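PDB 2W1J: putative sortase from Streptococcus pneumoniae, which probably acts as a cysteine transpeptidase that joins pilin subunits covalently during assembly of the pneumococcal pilus fibre. Local coordinates for residues A[33-38]-A[98-103]; A[64-69]-A[80-85]; A[109-114]-A[161-166]; A[169-174]-A[188-193]. All coordinates share one frame; numbering follows the deposited sequence. Where two conformers were deposited one is given.

Contact 1 (A[33-38]-A[98-103]); sequences DSLNNV and GTSLPI
G98 is pressed against the end of 33-38: its alpha carbon lies 3.2 Å from V38 O in a C-H...O contact, so close that a beta carbon here would run into V38 O; the positive phi of 102° favours glycine as well. The G98 carbonyl oxygen is taken by N37. The amide nitrogen N37 ND2 donates to G98 O at 2.9 Å (N-H...O 155°), arriving in the carbonyl plane, with the oxygen lying in the plane of the N37 amide as well. N37 CA adds a C-H...O contact to G98 O at 3.4 Å. N37 is the centre of an inverse gamma turn, V38 N bonding to N36 O at 2.9 Å, and its CG, anti to the backbone N (chi1 -171°), carries the amide to the oxygen. At T99 the backbone takes over: T99 C is 3.7 Å from L35 CD2, while T99 OG1 turns to L96 O. The same methyl, L35 CD2, reaches S100 N at 3.7 Å and stands 4.0 Å from S100 OG, a hydroxyl bonded to H109 N. The L35 methyls thus lie along the backbone of G98, T99 and S100, CD2 also meeting G98 O. Beyond them L101 N bonds to N32 OD1 and its side chain packs on F31, tying the loop after strand 93-95 to the C-terminal part of helix 18-33, while S100 joins it to strand 108-113.

Contact 2 (A[64-69]-A[80-85]); sequences ERMGHV and VYAGTA
Both backbone polar atoms of V80 are bonded to strand 65-71: M66 N donates to V80 O at 2.8 Å, and V80 N donates to G67 O at 2.8 Å. One residue therefore faces two consecutive ones, in the manner of a beta bulge, with G67 at a positive phi of 149°. A water that accepts from A82 N at 2.9 Å and donates to E64 O continues the link where the chains part. Among side chains, R65 and Y81 run alongside each other with guanidinium and ring planes 76° apart. R65 CG lies against the Y81 ring near CE2 and CZ, 3.2 Å from Y81 CE2. R65 NH1 may also donate to Y81 OH at 3.1 Å, the hydroxyl lying at the guanidinium edge, but the position of NH1 is doubtful. R65 NH2 forms its salt bridge with D8, near the N-terminus. These strands, 65-71 and 76-82, make the first hairpin of the sortase beta-barrel, the short antiparallel segments meeting at 150°. Apolar contacts spread from V80. Its CG1 touches M66 CG at 3.8 Å, and its CG2, on the other branch, meets V69 CG1 at 4.2 Å, the two valines crossing at about a right angle. In the conformer given, M66 bends at its end and brings CE to A82 CB at 3.8 Å. V80 also packs on I112 of strand 108-113, and M66 on P102.

Contact 3 (A[109-114]-A[161-166]); sequences HAVITA and DDLLIV
With chi1 at -169°, H109 holds its ring anti to the backbone N and extends it from strand 108-113 into the bend of 161-166, where the carbonyls of D162, L163 and L164 approach it. H109 ND1 donates to L164 O at 2.8 Å, with a fairly straight N-H...O angle of 163°. The oxygen lies in the ring plane, yet the donor stands 62° above the L164 carbonyl plane and so misses the lone pairs. L163 O sits over one face of the ring, toward its rim, and D162 O approaches the edge, 3.2 Å from H109 CE1. A water ties the backbones together, donating to H109 O at 2.8 Å and to L163 O at 2.7 Å. Next to the ring, the V111 and L163 side chains cross at about a right angle, V111 CG2 touching L163 CD2 at 4.0 Å, while H109 CB rests on I165 CA at 3.8 Å. The loop is thereby anchored on strand 108-113, with I165 N also bonded to N37 OD1. Because ND1 carries its proton toward L164, a neutral ring would have NE2 as acceptor for T173 OG1, its partner on the next strand; the surrounding carbonyl oxygens would tend to favour positive charge on the imidazole.

Contact 4 (A[169-174]-A[188-193]); sequences HDYVTL and LVRGHR
Facing each other in an antiparallel pair, V172 and G191 exchange two backbone bonds: G191 N to V172 O at 2.8 Å and V172 N to G191 O at 3.0 Å. L174 and V189 do the same two residues on, and R193 N donates to D170 O at 2.9 Å. Alpha-carbon C-H...O contacts fill the intervening pairs, so the facing carbonyls gain a second, weaker partner. Both D170 carboxylate oxygens have partners. OD2 takes R193 NH1 at 3.1 Å in a salt bridge, met on the syn side although the two planes stand 85° apart, and also receives G105 N; OD1 bonds to Y147 OH. T173 OG1 is engaged by H109 NE2 and lies beside R190 CG at 3.5 Å. R190 leaves its strand extended and bends at chi3 (73°), which lays its guanidinium flat on Y171, centres 4.0 Å apart and planes at 10°. Its CD sits over the middle of the Y171 ring, 3.7 Å from the centroid, as a CH-pi contact, while CZ makes an off-centre cation-pi contact. The stacked guanidinium also pairs through NH2 with D150 OD2 of strand 144-155. H169 CB lies against the opposite face of the tyrosine. Together strands 170-178 and 185-194 form a long antiparallel hairpin in the sortase sheet; in this family the equivalent strands carry, or border, the catalytic cysteine and arginine.

In the fold
Contacts 2 and 4 are buried hairpins of the sortase barrel, about 17 Å apart between centres, yet V69 and L174 meet between them. Strand 108-113 stands between these hairpins: its I112 packs on V80, and I112 N bonds to T173 O, next door in the sheet. Contacts 1 and 3 are only partly buried, and dock loops where the others pair strands. In them a single asparagine or histidine seizes a loop carbonyl, whereas the hairpins rely on repeated backbone bonds, irregular in contact 2 and regular in contact 4. N37 to I165 and S100 to H109 join contact 1 to contact 3, and H109 to T173 continues the polar chain into contact 4.

Contact 1 (A[33-38]-A[98-103])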
loop_
_atom_site.group_PDB
_atom_site.type_symbol
_atom_site.label_atom_id
_atom_site.label_comp_id
_atom_site.label_asym_id
_atom_site.label_seq_id
_atom_site.Cartn_x
_atom_site.Cartn_y
_atom_site.Cartn_z
ATOM N N ASP A 33 -14.260 0.667 -8.565
ATOM C CA ASP A 33 -15.541 0.020 -8.816
ATOM C C ASP A 33 -15.471 -0.945 -10.006
ATOM O O ASP A 33 -16.198 -1.939 -10.043
ATOM C CB ASP A 33 -16.632 1.065 -9.052
ATOM C CG ASP A 33 -16.987 1.853 -7.803
ATOM O OD1 ASP A 33 -16.513 1.525 -6.697
ATOM O OD2 ASP A 33 -17.786 2.807 -7.937
ATOM N N SER A 34 -14.589 -0.657 -10.962
ATOM C CA SER A 34 -14.461 -1.477 -12.171
ATOM C C SER A 34 -13.193 -2.318 -12.168
ATOM O O SER A 34 -12.817 -2.882 -13.189
ATOM C CB SER A 34 -14.477 -0.605 -13.427
ATOM O OG SER A 34 -13.345 0.243 -13.487
ATOM N N LEU A 35 -12.542 -2.411 -11.018
ATOM C CA LEU A 35 -11.252 -3.077 -10.929
ATOM C C LEU A 35 -11.258 -4.496 -11.482
ATOM O O LEU A 35 -12.084 -5.320 -11.093
ATOM C CB LEU A 35 -10.795 -3.114 -9.476
ATOM C CG LEU A 35 -9.466 -3.826 -9.213
ATOM C CD1 LEU A 35 -8.317 -3.036 -9.804
ATOM C CD2 LEU A 35 -9.276 -4.036 -7.712
ATOM N N ASN A 36 -10.299 -4.785 -12.352
ATOM C CA ASN A 36 -9.972 -6.157 -12.703
ATOM C C ASN A 36 -9.034 -6.698 -11.627
ATOM O O ASN A 36 -7.838 -6.423 -11.651
ATOM C CB ASN A 36 -9.303 -6.220 -14.079
ATOM C CG ASN A 36 -8.972 -7.637 -14.501
ATOM O OD1 ASN A 36 -9.652 -8.591 -14.116
ATOM N ND2 ASN A 36 -7.915 -7.785 -15.293
ATOM N N ASN A 37 -9.594 -7.443 -10.680
ATOM C CA ASN A 37 -8.894 -7.789 -9.440
ATOM C C ASN A 37 -8.044 -9.038 -9.656
ATOM O O ASN A 37 -8.360 -10.132 -9.179
ATOM C CB ASN A 37 -9.920 -7.975 -8.309
ATOM C CG ASN A 37 -9.295 -8.131 -6.929
ATOM O OD1 ASN A 37 -9.871 -8.806 -6.073
ATOM N ND2 ASN A 37 -8.161 -7.471 -6.683
ATOM N N VAL A 38 -6.965 -8.849 -10.408
ATOM C CA VAL A 38 -6.029 -9.917 -10.725
ATOM C C VAL A 38 -4.636 -9.405 -10.409
ATOM O O VAL A 38 -4.210 -8.374 -10.937
ATOM C CB VAL A 38 -6.115 -10.321 -12.211
ATOM C CG1 VAL A 38 -5.036 -11.343 -12.551
ATOM C CG2 VAL A 38 -7.500 -10.862 -12.534
ATOM N N GLY A 98 -3.423 -4.340 -9.697
ATOM C CA GLY A 98 -4.410 -5.409 -9.648
ATOM C C GLY A 98 -5.197 -5.399 -8.349
ATOM O O GLY A 98 -6.246 -6.027 -8.267
ATOM N N THR A 99 -4.693 -4.697 -7.331
ATOM C CA THR A 99 -5.420 -4.542 -6.070
ATOM C C THR A 99 -6.080 -3.162 -6.009
ATOM O O THR A 99 -5.791 -2.285 -6.824
ATOM C CB THR A 99 -4.527 -4.820 -4.826
ATOM O OG1 THR A 99 -3.621 -3.734 -4.573
ATOM C CG2 THR A 99 -3.761 -6.131 -5.006
ATOM N N SER A 100 -6.978 -2.956 -5.051
ATOM C CA SER A 100 -7.720 -1.700 -4.966
ATOM C C SER A 100 -6.783 -0.529 -4.694
ATOM O O SER A 100 -5.807 -0.668 -3.932
ATOM C CB SER A 100 -8.720 -1.761 -3.811
ATOM O OG SER A 100 -9.563 -2.895 -3.881
ATOM N N LEU A 101 -7.088 0.631 -5.274
ATOM C CA LEU A 101 -6.420 1.854 -4.844
ATOM C C LEU A 101 -6.733 2.137 -3.381
ATOM O O LEU A 101 -7.817 1.778 -2.889
ATOM C CB LEU A 101 -6.882 3.030 -5.689
ATOM C CG LEU A 101 -6.576 2.926 -7.183
ATOM C CD1 LEU A 101 -7.210 4.092 -7.919
ATOM C CD2 LEU A 101 -5.063 2.920 -7.395
ATOM N N PRO A 102 -5.788 2.778 -2.675
ATOM C CA PRO A 102 -5.914 2.944 -1.224
ATOM C C PRO A 102 -6.819 4.123 -0.878
ATOM O O PRO A 102 -6.368 5.158 -0.370
ATOM C CB PRO A 102 -4.466 3.181 -0.779
ATOM C CG PRO A 102 -3.829 3.848 -1.968
ATOM C CD PRO A 102 -4.454 3.177 -3.164
ATOM N N ILE A 103 -8.111 3.928 -1.128
ATOM C CA ILE A 103 -9.145 4.901 -0.782
ATOM C C ILE A 103 -10.252 4.288 0.081
ATOM O O ILE A 103 -11.208 4.966 0.440
ATOM C CB ILE A 103 -9.769 5.552 -2.035
ATOM C CG1 ILE A 103 -10.472 4.498 -2.897
ATOM C CG2 ILE A 103 -8.700 6.279 -2.822
ATOM C CD1 ILE A 103 -11.319 5.065 -4.044
#

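Contact 2 (A[64-69]-A[80-85])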
loop_
_atom_site.group_PDB
_atom_site.type_symbol
_atom_site.label_atom_id
_atom_site.label_comp_id
_atom_site.label_asym_id
_atom_site.label_seq_id
_atom_site.Cartn_x
_atom_site.Cartn_y
_atom_site.Cartn_z
ATOM N N GLU A 64 4.026 12.179 -8.130
ATOM C CA GLU A 64 4.244 10.741 -8.263
ATOM C C GLU A 64 3.922 9.896 -7.031
ATOM O O GLU A 64 3.897 8.673 -7.119
ATOM C CB GLU A 64 5.660 10.439 -8.764
ATOM C CG GLU A 64 5.870 10.770 -10.233
ATOM C CD GLU A 64 7.252 10.388 -10.724
ATOM O OE1 GLU A 64 8.240 10.699 -10.024
ATOM O OE2 GLU A 64 7.350 9.785 -11.813
ATOM N N ARG A 65 3.665 10.525 -5.889
ATOM C CA ARG A 65 3.324 9.762 -4.685
ATOM C C ARG A 65 1.815 9.722 -4.496
ATOM O O ARG A 65 1.150 10.760 -4.553
ATOM C CB ARG A 65 3.987 10.371 -3.447
ATOM C CG ARG A 65 5.476 10.091 -3.350
ATOM C CD ARG A 65 6.135 10.920 -2.264
ATOM N NE ARG A 65 6.345 12.301 -2.691
ATOM C CZ ARG A 65 7.434 12.737 -3.312
ATOM N NH1 ARG A 65 8.437 11.906 -3.571
ATOM N NH2 ARG A 65 7.530 14.012 -3.665
ATOM N N MET A 66 1.264 8.533 -4.269
ATOM C CA MET A 66 -0.177 8.417 -4.072
ATOM C C MET A 66 -0.577 8.492 -2.601
ATOM O O MET A 66 -1.759 8.418 -2.260
ATOM C CB MET A 66 -0.730 7.145 -4.721
ATOM C CG MET A 66 -0.604 5.900 -3.864
ATOM S SD MET A 66 -1.472 4.486 -4.588
ATOM C CE MET A 66 -0.443 4.161 -6.028
ATOM N N GLY A 67 0.405 8.669 -1.724
ATOM C CA GLY A 67 0.123 8.828 -0.300
ATOM C C GLY A 67 1.256 8.261 0.527
ATOM O O GLY A 67 2.392 8.156 0.051
ATOM N N HIS A 68 0.969 7.930 1.780
ATOM C CA HIS A 68 1.960 7.265 2.610
ATOM C C HIS A 68 1.310 6.314 3.587
ATOM O O HIS A 68 0.120 6.437 3.895
ATOM C CB HIS A 68 2.968 8.216 3.293
ATOM C CG HIS A 68 2.366 9.383 4.017
ATOM N ND1 HIS A 68 2.404 9.499 5.391
ATOM C CD2 HIS A 68 1.836 10.544 3.561
ATOM C CE1 HIS A 68 1.857 10.647 5.751
ATOM N NE2 HIS A 68 1.508 11.303 4.659
ATOM N N VAL A 69 2.095 5.337 4.017
ATOM C CA VAL A 69 1.657 4.369 5.008
ATOM C C VAL A 69 2.434 4.597 6.293
ATOM O O VAL A 69 3.675 4.565 6.306
ATOM C CB VAL A 69 1.819 2.908 4.499
ATOM C CG1 VAL A 69 3.250 2.605 4.070
ATOM C CG2 VAL A 69 1.296 1.915 5.527
ATOM N N VAL A 80 4.110 6.037 -0.754
ATOM C CA VAL A 80 3.607 4.948 -1.581
ATOM C C VAL A 80 3.554 5.412 -3.030
ATOM O O VAL A 80 2.989 6.471 -3.335
ATOM C CB VAL A 80 2.183 4.517 -1.132
ATOM C CG1 VAL A 80 1.643 3.440 -2.050
ATOM C CG2 VAL A 80 2.189 4.043 0.313
ATOM N N TYR A 81 4.150 4.622 -3.917
ATOM C CA TYR A 81 4.158 4.915 -5.350
ATOM C C TYR A 81 3.351 3.865 -6.083
ATOM O O TYR A 81 3.147 2.769 -5.563
ATOM C CB TYR A 81 5.589 4.907 -5.897
ATOM C CG TYR A 81 6.464 5.949 -5.256
ATOM C CD1 TYR A 81 7.194 5.669 -4.112
ATOM C CD2 TYR A 81 6.539 7.231 -5.784
ATOM C CE1 TYR A 81 7.983 6.636 -3.518
ATOM C CE2 TYR A 81 7.321 8.201 -5.194
ATOM C CZ TYR A 81 8.035 7.901 -4.059
ATOM O OH TYR A 81 8.818 8.877 -3.482
ATOM N N ALA A 82 2.902 4.194 -7.291
ATOM C CA ALA A 82 2.189 3.234 -8.122
ATOM C C ALA A 82 3.104 2.111 -8.607
ATOM O O ALA A 82 4.246 2.346 -9.002
ATOM C CB ALA A 82 1.540 3.937 -9.303
ATOM N N GLY A 83 2.584 0.891 -8.588
ATOM C CA GLY A 83 3.336 -0.270 -9.057
ATOM C C GLY A 83 4.430 -0.696 -8.103
ATOM O O GLY A 83 4.606 -0.112 -7.028
ATOM N N THR A 84 5.184 -1.709 -8.515
ATOM C CA THR A 84 6.159 -2.329 -7.633
ATOM C C THR A 84 7.486 -2.557 -8.343
ATOM O O THR A 84 8.242 -3.457 -7.983
ATOM C CB THR A 84 5.643 -3.670 -7.054
ATOM O OG1 THR A 84 5.180 -4.513 -8.114
ATOM C CG2 THR A 84 4.488 -3.430 -6.076
ATOM N N ALA A 85 7.767 -1.733 -9.349
ATOM C CA ALA A 85 9.044 -1.805 -10.057
ATOM C C ALA A 85 10.227 -1.639 -9.104
ATOM O O ALA A 85 10.102 -1.050 -8.037
ATOM C CB ALA A 85 9.094 -0.757 -11.159
HETATM O O HOH W 1 3.414 6.705 -8.608
#

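Contact 3 (A[109-114]-A[161-166])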
loop_
_atom_site.group_PDB
_atom_site.type_symbol
_atom_site.label_atom_id
_atom_site.label_comp_id
_atom_site.label_asym_id
_atom_site.label_seq_id
_atom_site.Cartn_x
_atom_site.Cartn_y
_atom_site.Cartn_z
ATOM N N HIS A 109 -9.729 -4.042 -1.220
ATOM C CA HIS A 109 -8.507 -4.628 -0.642
ATOM C C HIS A 109 -7.298 -4.099 -1.398
ATOM O O HIS A 109 -7.026 -4.501 -2.534
ATOM C CB HIS A 109 -8.542 -6.154 -0.698
ATOM C CG HIS A 109 -7.466 -6.821 0.110
ATOM N ND1 HIS A 109 -7.401 -8.188 0.259
ATOM C CD2 HIS A 109 -6.445 -6.316 0.848
ATOM C CE1 HIS A 109 -6.369 -8.501 1.025
ATOM N NE2 HIS A 109 -5.781 -7.382 1.406
ATOM N N ALA A 110 -6.602 -3.162 -0.767
ATOM C CA ALA A 110 -5.381 -2.588 -1.310
ATOM C C ALA A 110 -4.182 -3.301 -0.705
ATOM O O ALA A 110 -4.180 -3.601 0.487
ATOM C CB ALA A 110 -5.311 -1.098 -0.985
ATOM N N VAL A 111 -3.161 -3.534 -1.526
ATOM C CA VAL A 111 -1.938 -4.180 -1.051
ATOM C C VAL A 111 -0.761 -3.243 -1.276
ATOM O O VAL A 111 -0.590 -2.687 -2.365
ATOM C CB VAL A 111 -1.716 -5.541 -1.729
ATOM C CG1 VAL A 111 -0.412 -6.175 -1.246
ATOM C CG2 VAL A 111 -2.903 -6.469 -1.466
ATOM N N ILE A 112 0.009 -3.027 -0.215
ATOM C CA ILE A 112 1.131 -2.094 -0.201
ATOM C C ILE A 112 2.387 -2.898 0.145
ATOM O O ILE A 112 2.394 -3.633 1.131
ATOM C CB ILE A 112 0.909 -0.953 0.822
ATOM C CG1 ILE A 112 -0.357 -0.155 0.480
ATOM C CG2 ILE A 112 2.145 -0.038 0.883
ATOM C CD1 ILE A 112 -0.687 0.923 1.485
ATOM N N THR A 113 3.416 -2.763 -0.688
ATOM C CA THR A 113 4.590 -3.637 -0.702
ATOM C C THR A 113 5.858 -2.864 -0.352
ATOM O O THR A 113 6.034 -1.742 -0.822
ATOM C CB THR A 113 4.790 -4.135 -2.143
ATOM O OG1 THR A 113 3.545 -4.609 -2.673
ATOM C CG2 THR A 113 5.847 -5.221 -2.216
ATOM N N ALA A 114 6.759 -3.469 0.417
ATOM C CA ALA A 114 8.076 -2.864 0.610
ATOM C C ALA A 114 9.084 -3.917 1.043
ATOM O O ALA A 114 8.705 -5.018 1.468
ATOM C CB ALA A 114 8.019 -1.709 1.624
ATOM N N ASP A 161 -4.113 -15.648 -3.308
ATOM C CA ASP A 161 -5.488 -15.806 -2.822
ATOM C C ASP A 161 -5.813 -14.810 -1.703
ATOM O O ASP A 161 -6.921 -14.270 -1.632
ATOM C CB ASP A 161 -5.711 -17.227 -2.294
ATOM C CG ASP A 161 -5.721 -18.283 -3.391
ATOM O OD1 ASP A 161 -5.714 -17.917 -4.585
ATOM O OD2 ASP A 161 -5.734 -19.486 -3.046
ATOM N N ASP A 162 -4.850 -14.570 -0.818
ATOM C CA ASP A 162 -5.082 -13.744 0.354
ATOM C C ASP A 162 -4.927 -12.259 0.055
ATOM O O ASP A 162 -5.002 -11.444 0.984
ATOM C CB ASP A 162 -4.111 -14.133 1.465
ATOM C CG ASP A 162 -4.195 -15.599 1.800
ATOM O OD1 ASP A 162 -5.241 -16.019 2.333
ATOM O OD2 ASP A 162 -3.227 -16.333 1.526
ATOM N N LEU A 163 -4.670 -11.919 -1.207
ATOM C CA LEU A 163 -4.453 -10.538 -1.631
ATOM C C LEU A 163 -5.637 -9.973 -2.397
ATOM O O LEU A 163 -5.601 -8.821 -2.817
ATOM C CB LEU A 163 -3.205 -10.451 -2.512
ATOM C CG LEU A 163 -1.915 -10.930 -1.837
ATOM C CD1 LEU A 163 -0.743 -10.795 -2.802
ATOM C CD2 LEU A 163 -1.646 -10.157 -0.556
ATOM N N LEU A 164 -6.663 -10.790 -2.598
ATOM C CA LEU A 164 -7.802 -10.401 -3.421
ATOM C C LEU A 164 -8.914 -9.791 -2.576
ATOM O O LEU A 164 -8.949 -9.949 -1.355
ATOM C CB LEU A 164 -8.328 -11.618 -4.182
ATOM C CG LEU A 164 -7.313 -12.263 -5.127
ATOM C CD1 LEU A 164 -7.945 -13.472 -5.805
ATOM C CD2 LEU A 164 -6.799 -11.263 -6.162
ATOM N N ILE A 165 -9.844 -9.106 -3.228
ATOM C CA ILE A 165 -10.973 -8.512 -2.522
ATOM C C ILE A 165 -11.784 -9.588 -1.819
ATOM O O ILE A 165 -12.065 -10.641 -2.398
ATOM C CB ILE A 165 -11.874 -7.709 -3.496
ATOM C CG1 ILE A 165 -11.141 -6.442 -3.944
ATOM C CG2 ILE A 165 -13.209 -7.371 -2.862
ATOM C CD1 ILE A 165 -11.796 -5.759 -5.129
ATOM N N VAL A 166 -12.156 -9.315 -0.571
ATOM C CA VAL A 166 -13.125 -10.135 0.139
ATOM C C VAL A 166 -14.411 -9.320 0.230
ATOM O O VAL A 166 -14.442 -8.277 0.871
ATOM C CB VAL A 166 -12.630 -10.484 1.563
ATOM C CG1 VAL A 166 -13.625 -11.407 2.258
ATOM C CG2 VAL A 166 -11.235 -11.112 1.508
HETATM O O HOH W 2 -7.136 -6.935 -4.004
#

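Contact 4 (A[169-174]-A[188-193])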
loop_
_atom_site.group_PDB
_atom_site.type_symbol
_atom_site.label_atom_id
_atom_site.label_comp_id
_atom_site.label_asym_id
_atom_site.label_seq_id
_atom_site.Cartn_x
_atom_site.Cartn_y
_atom_site.Cartn_z
ATOM N N HIS A 169 -15.770 -6.561 3.191
ATOM C CA HIS A 169 -14.654 -6.097 4.013
ATOM C C HIS A 169 -13.874 -4.976 3.328
ATOM O O HIS A 169 -13.841 -4.865 2.100
ATOM C CB HIS A 169 -13.732 -7.270 4.366
ATOM C CG HIS A 169 -14.406 -8.355 5.158
ATOM N ND1 HIS A 169 -14.374 -8.398 6.537
ATOM C CD2 HIS A 169 -15.131 -9.431 4.765
ATOM C CE1 HIS A 169 -15.059 -9.447 6.958
ATOM N NE2 HIS A 169 -15.521 -10.095 5.903
ATOM N N ASP A 170 -13.230 -4.161 4.159
ATOM C CA ASP A 170 -12.360 -3.066 3.731
ATOM C C ASP A 170 -10.994 -3.375 4.347
ATOM O O ASP A 170 -10.785 -3.157 5.545
ATOM C CB ASP A 170 -12.942 -1.747 4.281
ATOM C CG ASP A 170 -12.130 -0.506 3.917
ATOM O OD1 ASP A 170 -10.948 -0.618 3.512
ATOM O OD2 ASP A 170 -12.688 0.619 4.074
ATOM N N TYR A 171 -10.095 -3.927 3.533
ATOM C CA TYR A 171 -8.800 -4.442 3.992
ATOM C C TYR A 171 -7.636 -3.714 3.331
ATOM O O TYR A 171 -7.712 -3.311 2.166
ATOM C CB TYR A 171 -8.670 -5.921 3.616
ATOM C CG TYR A 171 -9.453 -6.919 4.435
ATOM C CD1 TYR A 171 -9.414 -6.912 5.826
ATOM C CD2 TYR A 171 -10.155 -7.954 3.803
ATOM C CE1 TYR A 171 -10.098 -7.887 6.569
ATOM C CE2 TYR A 171 -10.830 -8.925 4.532
ATOM C CZ TYR A 171 -10.792 -8.887 5.914
ATOM O OH TYR A 171 -11.463 -9.858 6.634
ATOM N N VAL A 172 -6.540 -3.578 4.071
ATOM C CA VAL A 172 -5.246 -3.259 3.478
ATOM C C VAL A 172 -4.272 -4.314 3.988
ATOM O O VAL A 172 -4.233 -4.600 5.191
ATOM C CB VAL A 172 -4.755 -1.845 3.860
ATOM C CG1 VAL A 172 -3.295 -1.646 3.460
ATOM C CG2 VAL A 172 -5.636 -0.789 3.201
ATOM N N THR A 173 -3.507 -4.901 3.072
ATOM C CA THR A 173 -2.437 -5.822 3.443
ATOM C C THR A 173 -1.089 -5.192 3.136
ATOM O O THR A 173 -0.873 -4.629 2.054
ATOM C CB THR A 173 -2.586 -7.176 2.722
ATOM O OG1 THR A 173 -3.788 -7.811 3.181
ATOM C CG2 THR A 173 -1.386 -8.104 2.971
ATOM N N LEU A 174 -0.196 -5.279 4.118
ATOM C CA LEU A 174 1.198 -4.884 3.988
ATOM C C LEU A 174 2.002 -6.147 3.694
ATOM O O LEU A 174 1.915 -7.140 4.426
ATOM C CB LEU A 174 1.663 -4.192 5.268
ATOM C CG LEU A 174 0.712 -3.106 5.789
ATOM C CD1 LEU A 174 1.275 -2.518 7.072
ATOM C CD2 LEU A 174 0.516 -2.020 4.756
ATOM N N LEU A 188 2.400 -11.377 5.117
ATOM C CA LEU A 188 1.214 -10.567 4.867
ATOM C C LEU A 188 0.662 -10.098 6.196
ATOM O O LEU A 188 0.251 -10.930 7.014
ATOM C CB LEU A 188 0.121 -11.402 4.205
ATOM C CG LEU A 188 0.370 -11.995 2.829
ATOM C CD1 LEU A 188 -0.896 -12.580 2.248
ATOM C CD2 LEU A 188 0.989 -11.009 1.898
ATOM N N VAL A 189 0.627 -8.790 6.405
ATOM C CA VAL A 189 0.031 -8.229 7.603
ATOM C C VAL A 189 -1.241 -7.523 7.153
ATOM O O VAL A 189 -1.169 -6.488 6.490
ATOM C CB VAL A 189 0.998 -7.259 8.297
ATOM C CG1 VAL A 189 0.299 -6.552 9.451
ATOM C CG2 VAL A 189 2.240 -8.016 8.793
ATOM N N ARG A 190 -2.391 -8.109 7.472
ATOM C CA ARG A 190 -3.676 -7.588 7.016
ATOM C C ARG A 190 -4.345 -6.798 8.122
ATOM O O ARG A 190 -4.451 -7.283 9.251
ATOM C CB ARG A 190 -4.611 -8.729 6.600
ATOM C CG ARG A 190 -5.903 -8.244 5.969
ATOM C CD ARG A 190 -6.815 -9.408 5.644
ATOM N NE ARG A 190 -7.404 -9.989 6.842
ATOM C CZ ARG A 190 -8.197 -11.051 6.841
ATOM N NH1 ARG A 190 -8.412 -11.718 5.711
ATOM N NH2 ARG A 190 -8.729 -11.483 7.978
ATOM N N GLY A 191 -4.841 -5.608 7.784
ATOM C CA GLY A 191 -5.689 -4.836 8.697
ATOM C C GLY A 191 -7.066 -4.588 8.107
ATOM O O GLY A 191 -7.197 -4.481 6.890
ATOM N N HIS A 192 -8.078 -4.513 8.974
ATOM C CA HIS A 192 -9.406 -4.062 8.554
ATOM C C HIS A 192 -9.607 -2.608 8.934
ATOM O O HIS A 192 -9.062 -2.124 9.925
ATOM C CB HIS A 192 -10.543 -4.937 9.111
ATOM C CG HIS A 192 -10.597 -5.005 10.603
ATOM N ND1 HIS A 192 -11.073 -3.988 11.407
ATOM C CD2 HIS A 192 -10.248 -6.008 11.439
ATOM C CE1 HIS A 192 -11.000 -4.360 12.676
ATOM N NE2 HIS A 192 -10.499 -5.581 12.720
ATOM N N ARG A 193 -10.423 -1.929 8.137
ATOM C CA ARG A 193 -10.710 -0.525 8.350
ATOM C C ARG A 193 -11.427 -0.336 9.683
ATOM O O ARG A 193 -12.311 -1.135 10.038
ATOM C CB ARG A 193 -11.588 -0.044 7.205
ATOM C CG ARG A 193 -11.919 1.434 7.220
ATOM C CD ARG A 193 -10.748 2.297 6.779
ATOM N NE ARG A 193 -11.132 3.713 6.773
ATOM C CZ ARG A 193 -11.795 4.297 5.782
ATOM N NH1 ARG A 193 -12.117 3.603 4.685
ATOM N NH2 ARG A 193 -12.122 5.581 5.866
#